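Local structure of MstE (Scytonema sp. PCC 10023, 6SBF) at residues 88-99 with 129-140; 246-254 with 287-295. The protein cyclises isoprenoid substrates as a monodomain class II terpene cyclase, building complex terpenoid scaffolds, probably for merosterol biosynthesis. The protein carries 1 engineered substitution. One frame throughout, in Å; residues are numbered along the deposited sequence.

Interaction 1 (88-99 with 129-140)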
loop_
_atom_site.group_PDB
_atom_site.type_symbol
_atom_site.label_atom_id
_atom_site.label_comp_id
_atom_site.label_asym_id
_atom_site.label_seq_id
_atom_site.Cartn_x
_atom_site.Cartn_y
_atom_site.Cartn_z
ATOM N N LEU A 88 -12.777 12.938 -3.404
ATOM C CA LEU A 88 -13.078 12.189 -2.194
ATOM C C LEU A 88 -14.150 12.877 -1.353
ATOM O O LEU A 88 -15.047 12.229 -0.789
ATOM C CB LEU A 88 -11.796 11.906 -1.424
ATOM C CG LEU A 88 -10.912 10.833 -2.046
ATOM C CD1 LEU A 88 -9.534 10.895 -1.483
ATOM C CD2 LEU A 88 -11.478 9.453 -1.940
ATOM N N LYS A 89 -14.078 14.206 -1.228
ATOM C CA LYS A 89 -15.104 14.924 -0.431
ATOM C C LYS A 89 -16.505 14.786 -1.019
ATOM O O LYS A 89 -17.463 14.793 -0.233
ATOM C CB LYS A 89 -14.722 16.393 -0.284
ATOM C CG LYS A 89 -13.606 16.611 0.730
ATOM C CD LYS A 89 -13.380 18.059 1.055
ATOM C CE LYS A 89 -12.936 18.857 -0.142
ATOM N NZ LYS A 89 -12.739 20.250 0.250
ATOM N N ILE A 90 -16.596 14.658 -2.349
ATOM C CA ILE A 90 -17.919 14.493 -2.982
ATOM C C ILE A 90 -18.481 13.098 -2.711
ATOM O O ILE A 90 -19.691 12.929 -2.779
ATOM C CB ILE A 90 -17.827 14.850 -4.479
ATOM C CG1 ILE A 90 -17.612 16.357 -4.600
ATOM C CG2 ILE A 90 -18.995 14.389 -5.265
ATOM C CD1 ILE A 90 -17.043 16.785 -5.950
ATOM N N ARG A 91 -17.643 12.105 -2.359
ATOM C CA ARG A 91 -18.075 10.739 -1.945
ATOM C C ARG A 91 -18.464 10.795 -0.467
ATOM O O ARG A 91 -17.734 10.255 0.408
ATOM C CB ARG A 91 -17.000 9.709 -2.268
ATOM C CG ARG A 91 -16.737 9.479 -3.740
ATOM C CD ARG A 91 -17.882 8.738 -4.430
ATOM N NE ARG A 91 -17.633 8.554 -5.836
ATOM C CZ ARG A 91 -16.946 7.534 -6.352
ATOM N NH1 ARG A 91 -16.536 6.501 -5.621
ATOM N NH2 ARG A 91 -16.706 7.521 -7.646
ATOM N N ASP A 92 -19.586 11.420 -0.187
ATOM C CA ASP A 92 -20.096 11.706 1.161
ATOM C C ASP A 92 -21.395 10.963 1.428
ATOM O O ASP A 92 -22.170 11.381 2.305
ATOM C CB ASP A 92 -20.271 13.226 1.332
ATOM C CG ASP A 92 -21.387 13.843 0.497
ATOM O OD1 ASP A 92 -21.927 13.122 -0.366
ATOM O OD2 ASP A 92 -21.753 14.963 0.762
ATOM N N HIS A 93 -21.613 9.869 0.735
ATOM C CA HIS A 93 -22.884 9.117 0.788
ATOM C C HIS A 93 -22.972 8.156 1.964
ATOM O O HIS A 93 -24.061 7.661 2.212
ATOM C CB HIS A 93 -23.112 8.437 -0.553
ATOM C CG HIS A 93 -22.029 7.490 -0.946
ATOM N ND1 HIS A 93 -20.730 7.910 -1.167
ATOM C CD2 HIS A 93 -22.049 6.151 -1.197
ATOM C CE1 HIS A 93 -20.015 6.865 -1.540
ATOM N NE2 HIS A 93 -20.794 5.785 -1.586
ATOM N N ARG A 94 -21.881 7.852 2.651
ATOM C CA ARG A 94 -21.939 6.850 3.733
ATOM C C ARG A 94 -22.132 7.558 5.061
ATOM O O ARG A 94 -21.427 8.511 5.341
ATOM C CB ARG A 94 -20.654 6.016 3.732
ATOM C CG ARG A 94 -20.368 5.345 2.403
ATOM C CD ARG A 94 -19.153 4.443 2.492
ATOM N NE ARG A 94 -18.765 3.895 1.209
ATOM C CZ ARG A 94 -18.019 4.504 0.281
ATOM N NH1 ARG A 94 -17.532 5.710 0.508
ATOM N NH2 ARG A 94 -17.755 3.931 -0.882
ATOM N N PRO A 95 -22.996 7.049 5.932
ATOM C CA PRO A 95 -23.316 7.751 7.162
ATOM C C PRO A 95 -22.148 7.850 8.136
ATOM O O PRO A 95 -22.127 8.734 9.001
ATOM C CB PRO A 95 -24.442 6.945 7.800
ATOM C CG PRO A 95 -24.505 5.642 7.038
ATOM C CD PRO A 95 -23.856 5.873 5.695
ATOM N N THR A 96 -21.179 6.926 8.020
ATOM C CA THR A 96 -19.988 6.932 8.912
ATOM C C THR A 96 -18.963 7.982 8.476
ATOM O O THR A 96 -18.079 8.274 9.266
ATOM C CB THR A 96 -19.329 5.545 8.934
ATOM O OG1 THR A 96 -18.909 5.319 7.595
ATOM C CG2 THR A 96 -20.204 4.432 9.476
ATOM N N GLY A 97 -19.018 8.474 7.260
ATOM C CA GLY A 97 -17.978 9.342 6.726
ATOM C C GLY A 97 -16.794 8.611 6.175
ATOM O O GLY A 97 -15.817 9.274 5.773
ATOM N N GLU A 98 -16.890 7.282 6.095
ATOM C CA GLU A 98 -15.790 6.436 5.600
ATOM C C GLU A 98 -15.730 6.501 4.072
ATOM O O GLU A 98 -16.739 6.808 3.410
ATOM C CB GLU A 98 -16.022 5.002 6.061
ATOM C CG GLU A 98 -15.908 4.885 7.562
ATOM C CD GLU A 98 -16.246 3.500 8.060
ATOM O OE1 GLU A 98 -15.568 3.047 8.982
ATOM O OE2 GLU A 98 -17.173 2.870 7.469
ATOM N N TRP A 99 -14.576 6.145 3.534
ATOM C CA TRP A 99 -14.428 5.814 2.135
ATOM C C TRP A 99 -14.309 4.281 1.986
ATOM O O TRP A 99 -14.003 3.618 2.977
ATOM C CB TRP A 99 -13.258 6.568 1.561
ATOM C CG TRP A 99 -13.447 8.053 1.488
ATOM C CD1 TRP A 99 -14.073 8.736 0.509
ATOM C CD2 TRP A 99 -12.966 9.024 2.438
ATOM N NE1 TRP A 99 -14.038 10.097 0.765
ATOM C CE2 TRP A 99 -13.325 10.279 1.928
ATOM C CE3 TRP A 99 -12.262 8.970 3.622
ATOM C CZ2 TRP A 99 -12.974 11.456 2.566
ATOM C CZ3 TRP A 99 -11.894 10.144 4.243
ATOM C CH2 TRP A 99 -12.262 11.365 3.726
ATOM N N ARG A 129 -14.692 16.797 7.286
ATOM C CA ARG A 129 -14.783 15.414 6.776
ATOM C C ARG A 129 -13.667 14.537 7.353
ATOM O O ARG A 129 -13.901 13.375 7.720
ATOM C CB ARG A 129 -14.783 15.389 5.258
ATOM C CG ARG A 129 -14.805 13.970 4.676
ATOM C CD ARG A 129 -16.082 13.226 5.048
ATOM N NE ARG A 129 -16.064 11.831 4.574
ATOM C CZ ARG A 129 -16.323 11.439 3.327
ATOM N NH1 ARG A 129 -16.552 12.346 2.397
ATOM N NH2 ARG A 129 -16.265 10.172 2.997
ATOM N N ALA A 130 -12.453 15.050 7.388
ATOM C CA ALA A 130 -11.328 14.250 7.931
ATOM C C ALA A 130 -11.601 13.924 9.395
ATOM O O ALA A 130 -11.298 12.784 9.815
ATOM C CB ALA A 130 -10.016 14.982 7.796
ATOM N N GLN A 131 -12.153 14.843 10.173
ATOM C CA GLN A 131 -12.462 14.567 11.592
ATOM C C GLN A 131 -13.475 13.423 11.664
ATOM O O GLN A 131 -13.391 12.534 12.544
ATOM C CB GLN A 131 -13.036 15.826 12.264
ATOM C CG GLN A 131 -13.369 15.669 13.737
ATOM C CD GLN A 131 -13.721 16.985 14.399
ATOM O OE1 GLN A 131 -13.050 17.974 14.140
ATOM N NE2 GLN A 131 -14.731 16.963 15.258
ATOM N N GLN A 132 -14.512 13.495 10.830
ATOM C CA GLN A 132 -15.569 12.470 10.840
ATOM C C GLN A 132 -14.986 11.096 10.437
ATOM O O GLN A 132 -15.304 10.083 11.115
ATOM C CB GLN A 132 -16.669 12.856 9.847
ATOM C CG GLN A 132 -17.878 11.925 9.908
ATOM C CD GLN A 132 -18.866 12.090 8.768
ATOM O OE1 GLN A 132 -18.546 12.764 7.803
ATOM N NE2 GLN A 132 -20.003 11.398 8.858
ATOM N N ALA A 133 -14.149 11.065 9.437
ATOM C CA ALA A 133 -13.547 9.825 8.955
ATOM C C ALA A 133 -12.609 9.257 10.029
ATOM O O ALA A 133 -12.582 8.029 10.228
ATOM C CB ALA A 133 -12.893 10.049 7.619
ATOM N N ARG A 134 -11.823 10.114 10.686
ATOM C CA ARG A 134 -10.917 9.616 11.748
ATOM C C ARG A 134 -11.732 9.011 12.873
ATOM O O ARG A 134 -11.296 7.979 13.466
ATOM C CB ARG A 134 -10.047 10.723 12.338
ATOM C CG ARG A 134 -8.627 10.753 11.879
ATOM C CD ARG A 134 -7.722 11.661 12.667
ATOM N NE ARG A 134 -8.188 12.963 12.900
ATOM C CZ ARG A 134 -8.174 13.921 11.990
ATOM N NH1 ARG A 134 -8.720 15.025 12.384
ATOM N NH2 ARG A 134 -7.512 13.823 10.825
ATOM N N ALA A 135 -12.828 9.649 13.234
ATOM C CA ALA A 135 -13.731 9.105 14.272
ATOM C C ALA A 135 -14.241 7.713 13.860
ATOM O O ALA A 135 -14.210 6.796 14.677
ATOM C CB ALA A 135 -14.838 10.096 14.525
ATOM N N ALA A 136 -14.619 7.569 12.602
ATOM C CA ALA A 136 -15.115 6.309 12.087
ATOM C C ALA A 136 -14.007 5.263 12.184
ATOM O O ALA A 136 -14.320 4.092 12.481
ATOM C CB ALA A 136 -15.602 6.440 10.675
ATOM N N LEU A 137 -12.768 5.613 11.919
ATOM C CA LEU A 137 -11.662 4.632 12.056
ATOM C C LEU A 137 -11.615 4.077 13.455
ATOM O O LEU A 137 -11.315 2.862 13.594
ATOM C CB LEU A 137 -10.308 5.247 11.830
ATOM C CG LEU A 137 -9.868 5.323 10.427
ATOM C CD1 LEU A 137 -8.491 5.981 10.335
ATOM C CD2 LEU A 137 -9.815 3.961 9.763
ATOM N N ALA A 138 -11.917 4.871 14.453
ATOM C CA ALA A 138 -11.817 4.415 15.841
ATOM C C ALA A 138 -12.774 3.246 16.059
ATOM O O ALA A 138 -12.461 2.358 16.881
ATOM C CB ALA A 138 -12.057 5.558 16.775
ATOM N N THR A 139 -13.877 3.198 15.321
ATOM C CA THR A 139 -14.879 2.122 15.460
ATOM C C THR A 139 -14.295 0.746 15.084
ATOM O O THR A 139 -14.835 -0.259 15.547
ATOM C CB THR A 139 -16.119 2.455 14.625
ATOM O OG1 THR A 139 -16.526 3.782 14.973
ATOM C CG2 THR A 139 -17.231 1.467 14.877
ATOM N N HIS A 140 -13.251 0.722 14.262
ATOM C CA HIS A 140 -12.616 -0.491 13.753
ATOM C C HIS A 140 -11.501 -1.011 14.669
ATOM O O HIS A 140 -10.973 -2.102 14.366
ATOM C CB HIS A 140 -12.095 -0.212 12.355
ATOM C CG HIS A 140 -13.152 0.019 11.349
ATOM N ND1 HIS A 140 -13.970 -0.987 10.864
ATOM C CD2 HIS A 140 -13.503 1.111 10.694
ATOM C CE1 HIS A 140 -14.779 -0.464 9.948
ATOM N NE2 HIS A 140 -14.515 0.793 9.832
HETATM O O HOH W 1 -17.127 15.185 2.423
HETATM O O HOH W 2 -21.832 11.265 6.396
HETATM O O HOH W 3 -16.691 3.054 11.159
#
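The type I turn from R94 to G97 lies against one side of helix 128-138, with the CA atoms of G97 and A133 5.0 Å apart and those of T96 and A136 5.8 Å apart. A CB on G97 would run into CD of Q132. R129 makes the largest single contribution. With CG anti to the backbone N (chi1 177°) and the chain bent at chi2 (63°), its guanidinium lies flat on the W99 indole, planes 20° apart, in an off-centre cation-pi contact that puts R129 CZ 3.9 Å from the centroid of the six-membered ring. The edge of the same group works on the loop backbone: R129 NE (2.8 Å) and NH2 grip G97 O side-on from one face of that carbonyl, while NH1 and NH2 converge end-on upon R91 O, the R129 NH2 bond being 3.0 Å long. A water joins NH1 to K89 O. A methionine in place of R129 would probably leave the R91 and G97 carbonyls without their paired donors. W99 NE1 gives a nearly straight bond of 2.8 Å to L88 O, tying the loop back to the end of helix 75-90. The arrangement resembles the Gly-X-Trp close of a QW motif, known from squalene-hopene cyclases, with a histidine, H93, where the motif's glutamine would stand. Farther along helix 128-138, A133 CB touches W99 CZ3 at 3.5 Å, and A136 CB touches CG of E98. In the E98 conformer described, one of two, H140 NE2 donates to the syn side of E98 OE1 at 2.6 Å, ring and carboxylate nearly coplanar.

Interaction 2 (246-254 with 287-295)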
loop_
_atom_site.group_PDB
_atom_site.type_symbol
_atom_site.label_atom_id
_atom_site.label_comp_id
_atom_site.label_asym_id
_atom_site.label_seq_id
_atom_site.Cartn_x
_atom_site.Cartn_y
_atom_site.Cartn_z
ATOM N N LEU A 246 17.128 -6.824 3.526
ATOM C CA LEU A 246 18.421 -7.025 2.852
ATOM C C LEU A 246 18.503 -8.482 2.340
ATOM O O LEU A 246 19.012 -8.698 1.229
ATOM C CB LEU A 246 19.536 -6.694 3.854
ATOM C CG LEU A 246 20.916 -6.773 3.286
ATOM C CD1 LEU A 246 21.105 -5.773 2.147
ATOM C CD2 LEU A 246 21.884 -6.494 4.407
ATOM N N LYS A 247 18.002 -9.453 3.122
ATOM C CA LYS A 247 17.949 -10.894 2.706
ATOM C C LYS A 247 17.000 -11.091 1.515
ATOM O O LYS A 247 17.265 -11.886 0.636
ATOM C CB LYS A 247 17.589 -11.765 3.928
ATOM C CG LYS A 247 17.747 -13.263 3.719
ATOM C CD LYS A 247 16.560 -14.087 3.245
ATOM C CE LYS A 247 16.884 -15.577 3.236
ATOM N NZ LYS A 247 16.288 -16.305 2.085
ATOM N N ARG A 248 15.881 -10.389 1.533
ATOM C CA ARG A 248 14.847 -10.485 0.483
ATOM C C ARG A 248 15.333 -9.969 -0.866
ATOM O O ARG A 248 14.889 -10.461 -1.932
ATOM C CB ARG A 248 13.555 -9.785 0.866
ATOM C CG ARG A 248 12.784 -10.384 2.035
ATOM C CD ARG A 248 12.178 -11.725 1.707
ATOM N NE ARG A 248 11.138 -11.584 0.683
ATOM C CZ ARG A 248 10.684 -12.553 -0.100
ATOM N NH1 ARG A 248 11.060 -13.802 0.055
ATOM N NH2 ARG A 248 9.733 -12.306 -0.972
ATOM N N LEU A 249 16.175 -8.963 -0.857
ATOM C CA LEU A 249 16.685 -8.396 -2.107
ATOM C C LEU A 249 17.853 -9.248 -2.594
ATOM O O LEU A 249 18.817 -9.483 -1.884
ATOM C CB LEU A 249 17.098 -6.952 -1.910
ATOM C CG LEU A 249 17.110 -6.179 -3.197
ATOM C CD1 LEU A 249 15.705 -5.750 -3.596
ATOM C CD2 LEU A 249 18.023 -5.029 -3.118
ATOM N N CYS A 250 17.748 -9.817 -3.762
ATOM C CA CYS A 250 18.906 -10.582 -4.229
ATOM C C CYS A 250 19.903 -9.595 -4.820
ATOM O O CYS A 250 19.632 -8.396 -5.024
ATOM C CB CYS A 250 18.527 -11.626 -5.253
ATOM S SG CYS A 250 18.138 -10.859 -6.833
ATOM N N PRO A 251 21.104 -10.113 -5.111
ATOM C CA PRO A 251 22.185 -9.270 -5.628
ATOM C C PRO A 251 21.860 -8.554 -6.944
ATOM O O PRO A 251 22.390 -7.474 -7.183
ATOM C CB PRO A 251 23.361 -10.248 -5.765
ATOM C CG PRO A 251 23.049 -11.323 -4.759
ATOM C CD PRO A 251 21.538 -11.481 -4.798
ATOM N N GLN A 252 20.940 -9.112 -7.743
ATOM C CA GLN A 252 20.571 -8.530 -9.053
ATOM C C GLN A 252 19.629 -7.329 -8.871
ATOM O O GLN A 252 19.355 -6.645 -9.852
ATOM C CB GLN A 252 19.929 -9.576 -9.965
ATOM C CG GLN A 252 20.891 -10.703 -10.292
ATOM C CD GLN A 252 20.647 -11.894 -9.392
ATOM O OE1 GLN A 252 20.716 -11.836 -8.149
ATOM N NE2 GLN A 252 20.287 -12.989 -10.038
ATOM N N GLY A 253 19.122 -7.084 -7.668
ATOM C CA GLY A 253 18.412 -5.851 -7.343
ATOM C C GLY A 253 16.931 -6.031 -7.244
ATOM O O GLY A 253 16.216 -5.026 -7.289
ATOM N N PHE A 254 16.441 -7.249 -7.058
ATOM C CA PHE A 254 14.991 -7.443 -6.950
ATOM C C PHE A 254 14.639 -8.416 -5.829
ATOM O O PHE A 254 15.464 -9.269 -5.405
ATOM C CB PHE A 254 14.423 -7.921 -8.295
ATOM C CG PHE A 254 15.027 -9.189 -8.864
ATOM C CD1 PHE A 254 14.688 -10.446 -8.372
ATOM C CD2 PHE A 254 15.942 -9.129 -9.904
ATOM C CE1 PHE A 254 15.234 -11.598 -8.926
ATOM C CE2 PHE A 254 16.524 -10.265 -10.430
ATOM C CZ PHE A 254 16.167 -11.496 -9.929
ATOM N N ALA A 287 22.494 -2.329 -1.566
ATOM C CA ALA A 287 21.259 -3.035 -1.934
ATOM C C ALA A 287 20.259 -2.049 -2.524
ATOM O O ALA A 287 19.612 -2.335 -3.529
ATOM C CB ALA A 287 20.731 -3.737 -0.715
ATOM N N ARG A 288 20.118 -0.897 -1.886
ATOM C CA ARG A 288 19.244 0.130 -2.469
ATOM C C ARG A 288 19.677 0.537 -3.875
ATOM O O ARG A 288 18.804 0.719 -4.775
ATOM C CB ARG A 288 19.147 1.365 -1.585
ATOM C CG ARG A 288 18.440 1.098 -0.268
ATOM C CD ARG A 288 17.929 2.361 0.419
ATOM N NE ARG A 288 18.979 3.382 0.498
ATOM C CZ ARG A 288 19.913 3.486 1.441
ATOM N NH1 ARG A 288 19.786 2.900 2.618
ATOM N NH2 ARG A 288 20.929 4.288 1.222
ATOM N N ALA A 289 20.963 0.745 -4.089
ATOM C CA ALA A 289 21.483 1.132 -5.397
ATOM C C ALA A 289 21.139 0.061 -6.418
ATOM O O ALA A 289 20.773 0.373 -7.555
ATOM C CB ALA A 289 22.972 1.345 -5.300
ATOM N N ALA A 290 21.252 -1.213 -6.034
ATOM C CA ALA A 290 20.918 -2.340 -6.947
ATOM C C ALA A 290 19.425 -2.345 -7.292
ATOM O O ALA A 290 19.067 -2.538 -8.456
ATOM C CB ALA A 290 21.395 -3.683 -6.362
ATOM N N ALA A 291 18.580 -2.125 -6.300
ATOM C CA ALA A 291 17.118 -2.093 -6.474
ATOM C C ALA A 291 16.739 -0.931 -7.394
ATOM O O ALA A 291 15.895 -1.080 -8.295
ATOM C CB ALA A 291 16.437 -1.973 -5.150
ATOM N N ILE A 292 17.356 0.222 -7.171
ATOM C CA ILE A 292 17.095 1.393 -8.058
ATOM C C ILE A 292 17.462 0.985 -9.488
ATOM O O ILE A 292 16.687 1.274 -10.440
ATOM C CB ILE A 292 17.867 2.637 -7.576
ATOM C CG1 ILE A 292 17.274 3.163 -6.278
ATOM C CG2 ILE A 292 17.886 3.697 -8.663
ATOM C CD1 ILE A 292 18.189 4.167 -5.571
ATOM N N GLY A 293 18.649 0.421 -9.695
ATOM C CA GLY A 293 19.060 0.096 -11.060
ATOM C C GLY A 293 18.091 -0.876 -11.720
ATOM O O GLY A 293 17.741 -0.717 -12.906
ATOM N N TRP A 294 17.655 -1.889 -10.986
ATOM C CA TRP A 294 16.758 -2.893 -11.575
ATOM C C TRP A 294 15.404 -2.248 -11.902
ATOM O O TRP A 294 14.862 -2.458 -12.996
ATOM C CB TRP A 294 16.608 -4.063 -10.613
ATOM C CG TRP A 294 15.757 -5.149 -11.199
ATOM C CD1 TRP A 294 16.165 -6.130 -12.053
ATOM C CD2 TRP A 294 14.371 -5.367 -10.909
ATOM N NE1 TRP A 294 15.083 -6.935 -12.331
ATOM C CE2 TRP A 294 13.985 -6.524 -11.623
ATOM C CE3 TRP A 294 13.421 -4.742 -10.099
ATOM C CZ2 TRP A 294 12.689 -7.017 -11.573
ATOM C CZ3 TRP A 294 12.136 -5.231 -10.027
ATOM C CH2 TRP A 294 11.778 -6.370 -10.749
ATOM N N LEU A 295 14.902 -1.417 -10.979
ATOM C CA LEU A 295 13.600 -0.764 -11.271
ATOM C C LEU A 295 13.753 0.176 -12.495
ATOM O O LEU A 295 12.843 0.205 -13.341
ATOM C CB LEU A 295 13.120 -0.000 -10.027
ATOM C CG LEU A 295 12.652 -0.888 -8.894
ATOM C CD1 LEU A 295 12.483 -0.087 -7.593
ATOM C CD2 LEU A 295 11.349 -1.571 -9.229
#
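G253 sits directly on helix 282-298, its CA only 4.1 Å from that of A291, and the closest packing of the contact is gathered around it. G253 O receives a CA-H...O contact from A291 CA at 3.2 Å, and G253 CA makes a longer one to A290 O. The buried G253 oxygen finds no conventional hydrogen-bond partner. A side chain here would collide with A290 O and crowd W294 CB, so the closing glycine of the C250-G253 turn is what lets the two backbones meet. Beside it, F254 CB rests over the middle of W294's six-membered ring, 3.5 Å from its centroid, in a CH-pi contact. With CG between the backbone N and the carbonyl carbon (chi1 57°), the F254 ring leans beside the indole, planes 48° apart, with F254 CD2 3.4 Å from W294 NE1. L249, the first residue beyond helix 235-248, turns CD2 onto A287 O and also meets the A287 and A291 methyls. The solvent side is looser: P251 and Q252 are exposed and approach mainly through backbone oxygens, P251 O lying 4.0 Å from A290 CB. At the far end, L246 CD1 meets A287 CB at 3.5 Å from a partly exposed position. T268 of the intervening helix 265-275 touches both F254 and W294, while I292 and L295 carry helix 282-298 onto helix 350-363, and I292 also reaches helix 18-37.

Overall arrangement
Interaction 1 precedes interaction 2 along the chain, and the two lie on opposite sides of its centre, 39 Å apart between centres and about 25 Å between nearest atoms. They share no helix: the first joins the loop after helix 75-90 to helix 128-138, the second the loop after helix 235-248 to helix 282-298. In each, one helix intervenes, 109-121 or 265-275, and a type I turn ending in glycine meets an alanine-lined helix face. The similar layout is consistent with the alpha6-alpha6 barrel, in which helix pairs are joined by such loops. One joint is largely polar; the other has no hydrogen bonds between its segments.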